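Local coordinates for beta-N-acetylglucosaminidase-like protein Glycoside hydrolase family 20 (Flavobacterium johnsoniae, PDB 6YHH) that probably releases N-acetylglucosamine from chitin-derived oligosaccharides as a chitobiase of glycoside hydrolase family 20, at residues E368-D373 and A378-W383; S493-L498 and T504-K509; K588-F593 and L632-K637; R214-Y219 and I225-E230. All blocks are in the same frame, centred on the assembly; numbering follows the deposited sequence.

Interaction 1 (E368-D373 and A378-W383)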
loop_
_atom_site.group_PDB
_atom_site.type_symbol
_atom_site.label_atom_id
_atom_site.label_comp_id
_atom_site.label_asym_id
_atom_site.label_seq_id
_atom_site.Cartn_x
_atom_site.Cartn_y
_atom_site.Cartn_z
ATOM N N GLU A 368 -30.905 6.107 18.154
ATOM C CA GLU A 368 -32.278 5.576 18.027
ATOM C C GLU A 368 -32.668 4.587 19.073
ATOM O O GLU A 368 -33.893 4.501 19.401
ATOM C CB GLU A 368 -32.613 5.051 16.652
ATOM C CG GLU A 368 -32.490 6.114 15.559
ATOM C CD GLU A 368 -31.150 6.154 14.827
ATOM O OE1 GLU A 368 -30.096 6.042 15.519
ATOM O OE2 GLU A 368 -31.159 6.350 13.550
ATOM N N ILE A 369 -31.702 3.889 19.663
ATOM C CA ILE A 369 -32.018 2.911 20.681
ATOM C C ILE A 369 -32.566 3.487 21.975
ATOM O O ILE A 369 -33.168 2.752 22.800
ATOM C CB ILE A 369 -30.866 1.907 21.015
ATOM C CG1 ILE A 369 -29.685 2.580 21.699
ATOM C CG2 ILE A 369 -30.431 1.170 19.718
ATOM C CD1 ILE A 369 -28.718 1.604 22.339
ATOM N N LEU A 370 -32.348 4.765 22.186
ATOM C CA LEU A 370 -32.776 5.388 23.427
ATOM C C LEU A 370 -34.270 5.760 23.446
ATOM O O LEU A 370 -34.678 6.731 22.812
ATOM C CB LEU A 370 -31.868 6.602 23.696
ATOM C CG LEU A 370 -32.089 7.405 24.958
ATOM C CD1 LEU A 370 -32.261 6.540 26.166
ATOM C CD2 LEU A 370 -31.138 8.575 25.224
ATOM N N THR A 371 -35.016 4.896 24.139
ATOM C CA THR A 371 -36.336 5.202 24.682
ATOM C C THR A 371 -36.321 4.811 26.163
ATOM O O THR A 371 -35.338 4.292 26.657
ATOM C CB THR A 371 -37.483 4.606 23.903
ATOM O OG1 THR A 371 -37.438 3.190 24.013
ATOM C CG2 THR A 371 -37.444 5.060 22.441
ATOM N N LYS A 372 -37.441 5.078 26.893
ATOM C CA LYS A 372 -37.382 5.057 28.357
ATOM C C LYS A 372 -36.879 3.759 28.965
ATOM O O LYS A 372 -36.135 3.766 29.969
ATOM C CB LYS A 372 -38.756 5.530 28.917
ATOM C CG LYS A 372 -39.829 4.522 28.719
ATOM N N ASP A 373 -37.158 2.616 28.388
ATOM C CA ASP A 373 -36.783 1.379 29.046
ATOM C C ASP A 373 -35.367 0.858 28.656
ATOM O O ASP A 373 -35.017 -0.247 29.016
ATOM C CB ASP A 373 -37.798 0.293 28.737
ATOM C CG ASP A 373 -39.178 0.520 29.383
ATOM O OD1 ASP A 373 -39.357 1.439 30.162
ATOM O OD2 ASP A 373 -40.091 -0.301 29.055
ATOM N N ALA A 378 -26.415 1.083 29.007
ATOM C CA ALA A 378 -26.114 1.166 27.503
ATOM C C ALA A 378 -25.402 2.477 27.192
ATOM O O ALA A 378 -25.718 3.573 27.728
ATOM C CB ALA A 378 -27.369 1.086 26.689
ATOM N N ILE A 379 -24.400 2.374 26.308
ATOM C CA ILE A 379 -23.765 3.580 25.760
ATOM C C ILE A 379 -24.493 4.086 24.531
ATOM O O ILE A 379 -24.816 3.285 23.606
ATOM C CB ILE A 379 -22.319 3.283 25.447
ATOM C CG1 ILE A 379 -21.664 2.829 26.727
ATOM C CG2 ILE A 379 -21.623 4.513 24.908
ATOM C CD1 ILE A 379 -20.293 2.371 26.591
ATOM N N VAL A 380 -24.804 5.393 24.505
ATOM C CA VAL A 380 -25.610 5.990 23.448
ATOM C C VAL A 380 -24.639 6.665 22.478
ATOM O O VAL A 380 -23.822 7.480 22.924
ATOM C CB VAL A 380 -26.622 7.006 24.014
ATOM C CG1 VAL A 380 -27.341 7.828 22.908
ATOM C CG2 VAL A 380 -27.655 6.237 24.778
ATOM N N HIS A 381 -24.760 6.359 21.183
ATOM C CA HIS A 381 -23.878 6.922 20.187
ATOM C C HIS A 381 -24.648 8.011 19.434
ATOM O O HIS A 381 -25.508 7.735 18.609
ATOM C CB HIS A 381 -23.365 5.790 19.286
ATOM C CG HIS A 381 -22.130 6.133 18.541
ATOM N ND1 HIS A 381 -21.403 5.169 17.895
ATOM C CD2 HIS A 381 -21.489 7.320 18.321
ATOM C CE1 HIS A 381 -20.348 5.721 17.325
ATOM N NE2 HIS A 381 -20.382 7.030 17.534
ATOM N N SER A 382 -24.335 9.272 19.768
ATOM C CA SER A 382 -25.001 10.422 19.229
ATOM C C SER A 382 -24.454 10.792 17.851
ATOM O O SER A 382 -23.289 11.201 17.732
ATOM C CB SER A 382 -24.805 11.610 20.196
ATOM O OG SER A 382 -25.414 12.800 19.708
ATOM N N TRP A 383 -25.325 10.747 16.848
ATOM C CA TRP A 383 -24.943 10.946 15.450
ATOM C C TRP A 383 -25.815 11.868 14.613
ATOM O O TRP A 383 -25.296 12.439 13.577
ATOM C CB TRP A 383 -24.821 9.607 14.748
ATOM C CG TRP A 383 -26.121 8.982 14.354
ATOM C CD1 TRP A 383 -26.860 8.154 15.096
ATOM C CD2 TRP A 383 -26.768 9.051 13.064
ATOM N NE1 TRP A 383 -27.964 7.697 14.400
ATOM C CE2 TRP A 383 -27.933 8.224 13.137
ATOM C CE3 TRP A 383 -26.514 9.748 11.875
ATOM C CZ2 TRP A 383 -28.810 8.084 12.070
ATOM C CZ3 TRP A 383 -27.365 9.567 10.808
ATOM C CH2 TRP A 383 -28.532 8.784 10.929
#
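Glu368 and Trp383 meet through one nearly straight hydrogen bond: Trp383 NE1 donates to Glu368 OE1 over 2.9 Å, with an N-H...O angle of 175°. The acceptor lies in the plane of the indole, at its edge, while on the carboxylate the N-H comes from the syn side, 30° out of plane. A bend at chi2 (94°) brings the Glu368 carboxylate to the indole edge, the two side chains crossing at about a right angle, with Glu368 OE2 3.3 Å from Trp383 CZ2. OE2 also accepts from the backbone N of Glu317, the predicted proton donor, so that one carboxylate ties the tryptophan to the active-site backbone. This is the C-terminal rim of the TIM barrel of the catalytic domain: strand 379-382 runs parallel to strand 362-366, and residues 368-373 lie in the short loop that joins them. Trp383 leaves the end of its strand to lie about 4 Å from the side chain of Glu317 and from a bound Tris molecule, probably from the crystallisation liquor. With an alanine in place of Trp383, Glu368 OE1 would probably lose its N-H partner and a gap would open beside Glu317. Farther back along the strand, the side chain of Val380 is directed at the loop, where its CG2 touches Leu370 CD2 at 4.2 Å. Ile369 reaches the strand backbone more loosely, its CD1 4.4 Å from Ile379 O.

Interaction 2 (S493-L498 and T504-K509)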
loop_
_atom_site.group_PDB
_atom_site.type_symbol
_atom_site.label_atom_id
_atom_site.label_comp_id
_atom_site.label_asym_id
_atom_site.label_seq_id
_atom_site.Cartn_x
_atom_site.Cartn_y
_atom_site.Cartn_z
ATOM N N SER A 493 2.942 19.149 8.571
ATOM C CA SER A 493 3.998 18.196 8.887
ATOM C C SER A 493 3.472 16.913 9.520
ATOM O O SER A 493 4.025 15.845 9.283
ATOM C CB SER A 493 5.086 18.816 9.788
ATOM O OG SER A 493 4.552 19.203 11.016
ATOM N N VAL A 494 2.407 17.008 10.289
ATOM C CA VAL A 494 1.756 15.819 10.847
ATOM C C VAL A 494 1.289 14.907 9.700
ATOM O O VAL A 494 1.543 13.682 9.731
ATOM C CB VAL A 494 0.562 16.273 11.728
ATOM C CG1 VAL A 494 -0.243 15.080 12.197
ATOM C CG2 VAL A 494 1.038 17.051 12.964
ATOM N N SER A 495 0.647 15.494 8.707
ATOM C CA SER A 495 0.146 14.722 7.580
ATOM C C SER A 495 1.291 14.059 6.783
ATOM O O SER A 495 1.223 12.876 6.419
ATOM C CB SER A 495 -0.653 15.640 6.664
ATOM O OG SER A 495 -1.217 14.898 5.561
ATOM N N PHE A 496 2.356 14.826 6.541
ATOM C CA PHE A 496 3.551 14.300 5.906
ATOM C C PHE A 496 4.147 13.131 6.653
ATOM O O PHE A 496 4.393 12.062 6.056
ATOM C CB PHE A 496 4.502 15.450 5.775
ATOM C CG PHE A 496 5.972 15.130 5.775
ATOM C CD1 PHE A 496 6.516 14.292 4.851
ATOM C CD2 PHE A 496 6.834 15.846 6.589
ATOM C CE1 PHE A 496 7.851 14.017 4.838
ATOM C CE2 PHE A 496 8.227 15.633 6.584
ATOM C CZ PHE A 496 8.743 14.731 5.655
ATOM N N ARG A 497 4.328 13.259 7.967
ATOM C CA ARG A 497 4.977 12.188 8.732
ATOM C C ARG A 497 4.160 10.917 8.852
ATOM O O ARG A 497 4.694 9.844 9.084
ATOM C CB ARG A 497 5.508 12.717 10.054
ATOM C CG ARG A 497 6.677 13.680 9.885
ATOM C CD ARG A 497 7.901 13.058 9.173
ATOM N NE ARG A 497 9.057 13.993 9.246
ATOM C CZ ARG A 497 10.196 13.769 8.599
ATOM N NH1 ARG A 497 10.341 12.662 7.865
ATOM N NH2 ARG A 497 11.184 14.663 8.627
ATOM N N LEU A 498 2.825 11.009 8.663
ATOM C CA LEU A 498 2.032 9.796 8.635
ATOM C C LEU A 498 2.433 8.882 7.465
ATOM O O LEU A 498 2.165 7.661 7.532
ATOM C CB LEU A 498 0.518 10.109 8.591
ATOM C CG LEU A 498 -0.135 10.787 9.763
ATOM C CD1 LEU A 498 -1.549 11.204 9.401
ATOM C CD2 LEU A 498 -0.170 9.830 10.951
ATOM N N THR A 504 -1.757 6.476 2.611
ATOM C CA THR A 504 -1.689 6.659 1.154
ATOM C C THR A 504 -2.308 7.958 0.740
ATOM O O THR A 504 -2.506 8.196 -0.445
ATOM C CB THR A 504 -2.465 5.580 0.387
ATOM O OG1 THR A 504 -3.889 5.681 0.612
ATOM C CG2 THR A 504 -2.047 4.155 0.783
ATOM N N HIS A 505 -2.652 8.815 1.695
ATOM C CA HIS A 505 -3.428 10.019 1.348
ATOM C C HIS A 505 -2.781 10.918 0.275
ATOM O O HIS A 505 -3.454 11.418 -0.616
ATOM C CB HIS A 505 -3.801 10.832 2.574
ATOM C CG HIS A 505 -2.662 11.139 3.477
ATOM N ND1 HIS A 505 -1.900 10.152 4.060
ATOM C CD2 HIS A 505 -2.178 12.318 3.947
ATOM C CE1 HIS A 505 -0.947 10.711 4.777
ATOM N NE2 HIS A 505 -1.142 12.025 4.789
ATOM N N ILE A 506 -1.485 11.079 0.330
ATOM C CA ILE A 506 -0.753 11.913 -0.631
ATOM C C ILE A 506 -0.395 11.055 -1.850
ATOM O O ILE A 506 -0.612 11.457 -3.018
ATOM C CB ILE A 506 0.521 12.542 0.018
ATOM C CG1 ILE A 506 0.123 13.397 1.240
ATOM C CG2 ILE A 506 1.217 13.437 -0.983
ATOM C CD1 ILE A 506 1.259 13.694 2.179
ATOM N N LYS A 507 0.187 9.876 -1.635
ATOM C CA LYS A 507 0.802 9.133 -2.757
ATOM C C LYS A 507 -0.205 8.498 -3.716
ATOM O O LYS A 507 0.056 8.428 -4.930
ATOM C CB LYS A 507 1.818 8.081 -2.220
ATOM C CG LYS A 507 1.235 6.878 -1.519
ATOM C CD LYS A 507 2.304 6.081 -0.814
ATOM C CE LYS A 507 1.774 4.819 -0.239
ATOM N NZ LYS A 507 2.789 4.108 0.637
ATOM N N ASN A 508 -1.356 8.036 -3.204
ATOM C CA ASN A 508 -2.321 7.414 -4.074
ATOM C C ASN A 508 -2.988 8.464 -4.985
ATOM O O ASN A 508 -3.529 8.117 -6.023
ATOM C CB ASN A 508 -3.361 6.578 -3.285
ATOM C CG ASN A 508 -2.906 5.161 -2.997
ATOM O OD1 ASN A 508 -3.725 4.278 -2.470
ATOM N ND2 ASN A 508 -1.665 4.887 -3.288
ATOM N N LYS A 509 -2.947 9.765 -4.644
ATOM C CA LYS A 509 -3.482 10.777 -5.493
ATOM C C LYS A 509 -2.735 10.803 -6.811
ATOM O O LYS A 509 -3.323 10.936 -7.864
ATOM C CB LYS A 509 -3.308 12.149 -4.792
ATOM C CG LYS A 509 -3.745 13.346 -5.591
ATOM C CD LYS A 509 -3.446 14.599 -4.798
ATOM C CE LYS A 509 -3.927 15.799 -5.537
ATOM N NZ LYS A 509 -3.883 17.015 -4.663
#
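The imidazole of His505 presents its NE2 edge to Ser495, and both oxygens of that serine are gathered there. Ser495 O lies almost in the ring plane, 3.0 Å from His505 NE2, and Ser495 OG is also near the plane at the same edge. Leu498 comes at the ring obliquely, its CB 4.1 Å from His505 CE1. On the other segment, the Phe496 ring carries Arg497 CD over one face, off toward the rim. His505 NE2 donates to Ser495 O with an N-H...O angle of 141°, arriving from above the carbonyl plane; its second bond, to Ser495 OG, is weak, also 3.0 Å long but bent to 124°. The imidazole gets there with CG set between the backbone N and the carbonyl carbon (chi1 51°). Beside it Ile506 extends its CD1 against the helix backbone, 4.4 Å from Phe496 CA. The contact bridges the loop between helices 484-497 and 507-517, and Leu498 rests on helix 160-172 of the barrel. This region also meets the second subunit: Arg497 NH1 bonds Asn515 OD1 of that subunit, and Ile506 packs on its Arg514. A leucine in place of His505 would probably leave Ser495 O and OG without this donor and the loop without this polar link. The forked bond implies a hydrogen on NE2, shared unequally, with the serine carbonyl as its main acceptor and the hydroxyl as a lesser one.

Interaction 3 (K588-F593 and L632-K637); sequences KVAAFF and LVLDNK
Leu634 turns its CG anti to its own carbonyl carbon (chi1 -71°) and then stretches out (chi2 177°), which carries CD1 into the face of the helix that bears Val589, Ala590 and Phe593. Phe593 makes the same first turn (chi1 -59°) and brings the edge of its ring forward, so that Phe593 CE2 meets Leu634 CD1 at 3.7 Å, the methyl lying near the ring plane. One turn back, Val589 CG1 touches the same methyl, Leu634 CD1, at 3.9 Å, the two side chains crossing at about a right angle. Ala590 lies between them along the helix: its small side chain lets Leu634 CD1 come within 3.9 Å of Ala590 N and 4.0 Å of Ala590 CB. All these contacts thus converge on a single methyl group, and no hydrogen bond crosses between the segments. They join two long helices, 583-607 and 617-634, of the helical C-terminal region, with Tyr577 of helix 565-579 touching both Val589 and Leu634, and Leu671 of helix 665-671 touching Val589 and Phe593. Leu634 is the last residue in helical conformation before a Schellman motif ends its helix. Asn636, with positive phi, is the C-prime residue there; Lys637 N returns to Leu632 O at 2.9 Å, and Asn636 N to Val633 O at the same length. Lys586 NZ, from the facing helix, adds a weak hydrogen bond to Leu634 O.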
loop_
_atom_site.group_PDB
_atom_site.type_symbol
_atom_site.label_atom_id
_atom_site.label_comp_id
_atom_site.label_asym_id
_atom_site.label_seq_id
_atom_site.Cartn_x
_atom_site.Cartn_y
_atom_site.Cartn_z
ATOM N N LYS A 588 -0.215 39.544 -6.116
ATOM C CA LYS A 588 -0.412 38.182 -5.519
ATOM C C LYS A 588 -1.705 37.578 -6.033
ATOM O O LYS A 588 -1.730 36.368 -6.313
ATOM C CB LYS A 588 -0.329 38.234 -3.977
ATOM C CG LYS A 588 1.135 38.348 -3.479
ATOM C CD LYS A 588 1.247 38.380 -1.925
ATOM N N VAL A 589 -2.728 38.401 -6.209
ATOM C CA VAL A 589 -4.020 37.901 -6.709
ATOM C C VAL A 589 -3.848 37.549 -8.195
ATOM O O VAL A 589 -4.247 36.484 -8.663
ATOM C CB VAL A 589 -5.150 38.914 -6.525
ATOM C CG1 VAL A 589 -6.407 38.451 -7.202
ATOM C CG2 VAL A 589 -5.362 39.167 -5.054
ATOM N N ALA A 590 -3.255 38.444 -8.981
ATOM C CA ALA A 590 -3.061 38.234 -10.391
ATOM C C ALA A 590 -2.243 36.945 -10.675
ATOM O O ALA A 590 -2.490 36.316 -11.713
ATOM C CB ALA A 590 -2.353 39.457 -10.997
ATOM N N ALA A 591 -1.273 36.591 -9.800
ATOM C CA ALA A 591 -0.445 35.429 -9.997
ATOM C C ALA A 591 -1.326 34.150 -10.116
ATOM O O ALA A 591 -0.988 33.244 -10.892
ATOM C CB ALA A 591 0.552 35.245 -8.879
ATOM N N PHE A 592 -2.433 34.128 -9.387
ATOM C CA PHE A 592 -3.329 32.923 -9.430
ATOM C C PHE A 592 -4.024 32.867 -10.747
ATOM O O PHE A 592 -4.142 31.811 -11.346
ATOM C CB PHE A 592 -4.372 32.977 -8.295
ATOM C CG PHE A 592 -3.790 32.629 -6.966
ATOM C CD1 PHE A 592 -3.665 31.268 -6.539
ATOM C CD2 PHE A 592 -3.355 33.624 -6.108
ATOM C CE1 PHE A 592 -3.146 30.980 -5.262
ATOM C CE2 PHE A 592 -2.811 33.331 -4.889
ATOM C CZ PHE A 592 -2.680 32.009 -4.460
ATOM N N PHE A 593 -4.456 34.018 -11.248
ATOM C CA PHE A 593 -5.093 34.032 -12.562
ATOM C C PHE A 593 -4.158 33.589 -13.668
ATOM O O PHE A 593 -4.540 32.775 -14.554
ATOM C CB PHE A 593 -5.633 35.432 -12.886
ATOM C CG PHE A 593 -6.633 35.942 -11.902
ATOM C CD1 PHE A 593 -7.578 35.085 -11.303
ATOM C CD2 PHE A 593 -6.734 37.284 -11.643
ATOM C CE1 PHE A 593 -8.481 35.566 -10.380
ATOM C CE2 PHE A 593 -7.648 37.759 -10.723
ATOM C CZ PHE A 593 -8.514 36.913 -10.108
ATOM N N LEU A 632 -7.974 41.685 -16.523
ATOM C CA LEU A 632 -8.271 43.015 -17.105
ATOM C C LEU A 632 -8.964 43.887 -16.093
ATOM O O LEU A 632 -8.676 45.091 -15.985
ATOM C CB LEU A 632 -9.130 42.880 -18.343
ATOM C CG LEU A 632 -8.511 42.097 -19.479
ATOM C CD1 LEU A 632 -9.599 41.752 -20.445
ATOM C CD2 LEU A 632 -7.391 42.867 -20.163
ATOM N N VAL A 633 -9.854 43.324 -15.312
ATOM C CA VAL A 633 -10.523 44.040 -14.229
ATOM C C VAL A 633 -9.493 44.646 -13.253
ATOM O O VAL A 633 -9.540 45.846 -12.971
ATOM C CB VAL A 633 -11.487 43.151 -13.456
ATOM C CG1 VAL A 633 -12.015 43.833 -12.226
ATOM C CG2 VAL A 633 -12.686 42.719 -14.286
ATOM N N LEU A 634 -8.538 43.840 -12.780
ATOM C CA LEU A 634 -7.514 44.311 -11.839
ATOM C C LEU A 634 -6.699 45.493 -12.401
ATOM O O LEU A 634 -6.249 46.320 -11.630
ATOM C CB LEU A 634 -6.547 43.203 -11.383
ATOM C CG LEU A 634 -7.042 42.082 -10.416
ATOM C CD1 LEU A 634 -5.956 41.039 -10.147
ATOM C CD2 LEU A 634 -7.591 42.521 -9.079
ATOM N N ASP A 635 -6.496 45.533 -13.710
ATOM C CA ASP A 635 -5.887 46.708 -14.372
ATOM C C ASP A 635 -6.815 47.776 -14.991
ATOM O O ASP A 635 -6.355 48.555 -15.826
ATOM C CB ASP A 635 -4.911 46.196 -15.411
ATOM C CG ASP A 635 -3.535 46.128 -14.873
ATOM O OD1 ASP A 635 -3.392 45.651 -13.713
ATOM O OD2 ASP A 635 -2.622 46.642 -15.572
ATOM N N ASN A 636 -8.085 47.853 -14.568
ATOM C CA ASN A 636 -9.163 48.581 -15.297
ATOM C C ASN A 636 -9.016 48.621 -16.848
ATOM O O ASN A 636 -9.270 49.648 -17.469
ATOM C CB ASN A 636 -9.352 50.004 -14.706
ATOM N N LYS A 637 -8.555 47.529 -17.474
ATOM C CA LYS A 637 -8.667 47.369 -18.930
ATOM C C LYS A 637 -9.969 46.570 -19.293
ATOM O O LYS A 637 -10.179 46.234 -20.462
ATOM C CB LYS A 637 -7.395 46.721 -19.542
ATOM C CG LYS A 637 -6.055 47.484 -19.446
#

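Interaction 4 (R214-Y219 and I225-E230)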
loop_
_atom_site.group_PDB
_atom_site.type_symbol
_atom_site.label_atom_id
_atom_site.label_comp_id
_atom_site.label_asym_id
_atom_site.label_seq_id
_atom_site.Cartn_x
_atom_site.Cartn_y
_atom_site.Cartn_z
ATOM N N ARG A 214 -8.474 -11.723 15.420
ATOM C CA ARG A 214 -7.668 -11.859 16.620
ATOM C C ARG A 214 -6.335 -11.186 16.473
ATOM O O ARG A 214 -5.844 -10.538 17.433
ATOM C CB ARG A 214 -7.476 -13.346 17.005
ATOM C CG ARG A 214 -8.729 -14.070 17.407
ATOM C CD ARG A 214 -8.330 -15.489 17.898
ATOM N NE ARG A 214 -9.531 -16.334 17.984
ATOM C CZ ARG A 214 -9.887 -17.244 17.068
ATOM N NH1 ARG A 214 -9.106 -17.553 16.000
ATOM N NH2 ARG A 214 -11.039 -17.882 17.227
ATOM N N ASN A 215 -5.722 -11.269 15.305
ATOM C CA ASN A 215 -4.411 -10.671 15.139
ATOM C C ASN A 215 -4.496 -9.145 14.974
ATOM O O ASN A 215 -3.554 -8.467 15.402
ATOM C CB ASN A 215 -3.662 -11.312 13.978
ATOM C CG ASN A 215 -3.197 -12.746 14.328
ATOM O OD1 ASN A 215 -3.074 -13.063 15.510
ATOM N ND2 ASN A 215 -2.835 -13.534 13.346
ATOM N N ILE A 216 -5.637 -8.641 14.452
ATOM C CA ILE A 216 -5.828 -7.171 14.430
ATOM C C ILE A 216 -6.077 -6.682 15.834
ATOM O O ILE A 216 -5.650 -5.604 16.216
ATOM C CB ILE A 216 -6.908 -6.825 13.408
ATOM C CG1 ILE A 216 -6.306 -6.917 11.994
ATOM C CG2 ILE A 216 -7.500 -5.446 13.640
ATOM C CD1 ILE A 216 -7.320 -6.972 10.852
ATOM N N VAL A 217 -6.830 -7.420 16.655
ATOM C CA VAL A 217 -7.058 -7.034 18.081
ATOM C C VAL A 217 -5.693 -6.908 18.748
ATOM O O VAL A 217 -5.416 -5.960 19.448
ATOM C CB VAL A 217 -7.962 -8.079 18.761
ATOM C CG1 VAL A 217 -7.854 -8.008 20.267
ATOM C CG2 VAL A 217 -9.411 -7.916 18.314
ATOM N N LYS A 218 -4.803 -7.885 18.521
ATOM C CA LYS A 218 -3.448 -7.851 19.119
ATOM C C LYS A 218 -2.652 -6.679 18.633
ATOM O O LYS A 218 -2.009 -5.992 19.428
ATOM C CB LYS A 218 -2.680 -9.129 18.823
ATOM C CG LYS A 218 -3.214 -10.343 19.494
ATOM C CD LYS A 218 -2.349 -11.621 19.336
ATOM C CE LYS A 218 -3.091 -12.878 19.699
ATOM N NZ LYS A 218 -2.166 -14.058 19.819
ATOM N N TYR A 219 -2.733 -6.407 17.327
ATOM C CA TYR A 219 -1.968 -5.330 16.696
ATOM C C TYR A 219 -2.417 -4.026 17.337
ATOM O O TYR A 219 -1.606 -3.150 17.675
ATOM C CB TYR A 219 -2.294 -5.328 15.188
ATOM C CG TYR A 219 -1.476 -4.450 14.328
ATOM C CD1 TYR A 219 -1.778 -3.129 14.155
ATOM C CD2 TYR A 219 -0.370 -4.957 13.629
ATOM C CE1 TYR A 219 -1.013 -2.325 13.320
ATOM C CE2 TYR A 219 0.414 -4.177 12.821
ATOM C CZ TYR A 219 0.081 -2.856 12.623
ATOM O OH TYR A 219 0.881 -2.052 11.799
ATOM N N ILE A 225 -4.718 0.629 21.690
ATOM C CA ILE A 225 -6.051 0.861 21.085
ATOM C C ILE A 225 -7.065 -0.261 21.390
ATOM O O ILE A 225 -6.791 -1.442 21.216
ATOM C CB ILE A 225 -5.864 1.044 19.565
ATOM C CG1 ILE A 225 -4.943 2.274 19.274
ATOM C CG2 ILE A 225 -7.218 1.162 18.851
ATOM C CD1 ILE A 225 -4.386 2.224 17.870
ATOM N N LEU A 226 -8.220 0.156 21.830
ATOM C CA LEU A 226 -9.429 -0.675 22.058
ATOM C C LEU A 226 -10.195 -0.868 20.757
ATOM O O LEU A 226 -10.405 0.109 20.041
ATOM C CB LEU A 226 -10.336 0.061 23.010
ATOM C CG LEU A 226 -11.726 -0.508 23.269
ATOM C CD1 LEU A 226 -11.622 -1.846 23.984
ATOM C CD2 LEU A 226 -12.583 0.423 24.092
ATOM N N ILE A 227 -10.598 -2.095 20.451
ATOM C CA ILE A 227 -11.491 -2.316 19.367
ATOM C C ILE A 227 -12.910 -2.530 19.818
ATOM O O ILE A 227 -13.173 -3.404 20.727
ATOM C CB ILE A 227 -11.010 -3.438 18.427
ATOM C CG1 ILE A 227 -9.589 -3.149 17.852
ATOM C CG2 ILE A 227 -12.063 -3.760 17.330
ATOM C CD1 ILE A 227 -9.101 -4.121 16.805
ATOM N N VAL A 228 -13.827 -1.796 19.195
ATOM C CA VAL A 228 -15.232 -1.889 19.473
ATOM C C VAL A 228 -15.887 -2.443 18.184
ATOM O O VAL A 228 -15.978 -1.728 17.166
ATOM C CB VAL A 228 -15.860 -0.528 19.893
ATOM C CG1 VAL A 228 -17.329 -0.687 20.086
ATOM C CG2 VAL A 228 -15.168 0.010 21.146
ATOM N N PRO A 229 -16.263 -3.737 18.182
ATOM C CA PRO A 229 -16.998 -4.315 17.038
ATOM C C PRO A 229 -18.442 -3.909 16.962
ATOM O O PRO A 229 -19.072 -3.605 17.979
ATOM C CB PRO A 229 -16.895 -5.826 17.338
ATOM C CG PRO A 229 -17.041 -5.825 18.847
ATOM C CD PRO A 229 -16.184 -4.692 19.302
ATOM N N GLU A 230 -18.980 -3.809 15.739
ATOM C CA GLU A 230 -20.395 -3.496 15.541
ATOM C C GLU A 230 -21.032 -4.462 14.611
ATOM O O GLU A 230 -20.552 -4.686 13.482
ATOM C CB GLU A 230 -20.614 -2.079 15.010
ATOM C CG GLU A 230 -22.080 -1.662 14.918
ATOM C CD GLU A 230 -22.342 -0.353 14.163
ATOM O OE1 GLU A 230 -21.355 0.439 13.954
ATOM O OE2 GLU A 230 -23.503 -0.087 13.793
HETATM O O HOH W 1 -7.196 -4.227 20.890
#
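Val217 on the helix and Ile227 on the strand bring the two backbones closest, their CA atoms 6.6 Å apart. The peptide chains do not bond directly; a water joins them, donating to Val217 O at 2.9 Å and to Ile225 O at 2.8 Å, and so links a helix carbonyl with one just ahead of the strand. Helix 210-222 and strand 226-230 form the second half of a beta-alpha-beta crossover in the TIM barrel: the strand lies parallel to strand 177-184, and the helix covers the outside of the pair. Ile227 points from the strand toward the helix. Its CG1 stands anti to the carbonyl carbon (chi1 -57°) and the chain continues extended, so that CD1 reaches the helix backbone, where Ile227 CD1 is 3.8 Å from Val217 CA. The same methyl, Ile227 CD1, meets Ile216 CG2 at 3.8 Å, the two isoleucines crossing at about a right angle, and Val217 CG2 lies 4.1 Å from Ile227 CD1 on a slanting approach. Ile216 also packs on Trp180 of strand 177-184 and Val163 of helix 160-172, while Val217 packs on Pro307.

Overall arrangement
Interactions 1 and 4 belong to the same barrel sheet, with centres 24 Å apart and nearest atoms about 6 Å apart. Trp366 joins them without direct touch: its NE1 bonds Glu230, at the end of the strand of interaction 4, while its ring meets Trp383 edge-to-face and stacks on His381. Interaction 1 alone borders the predicted active site and the bound Tris. Interaction 2 lies 37 Å from it, centre to centre, on the other side of the chain's centre, against the second subunit; helix 160-172 is touched from interactions 2 and 4 alike. Interaction 3 stands farthest out, 56 Å from interaction 1 and 34 Å from interaction 2 between centres, in the C-terminal helices.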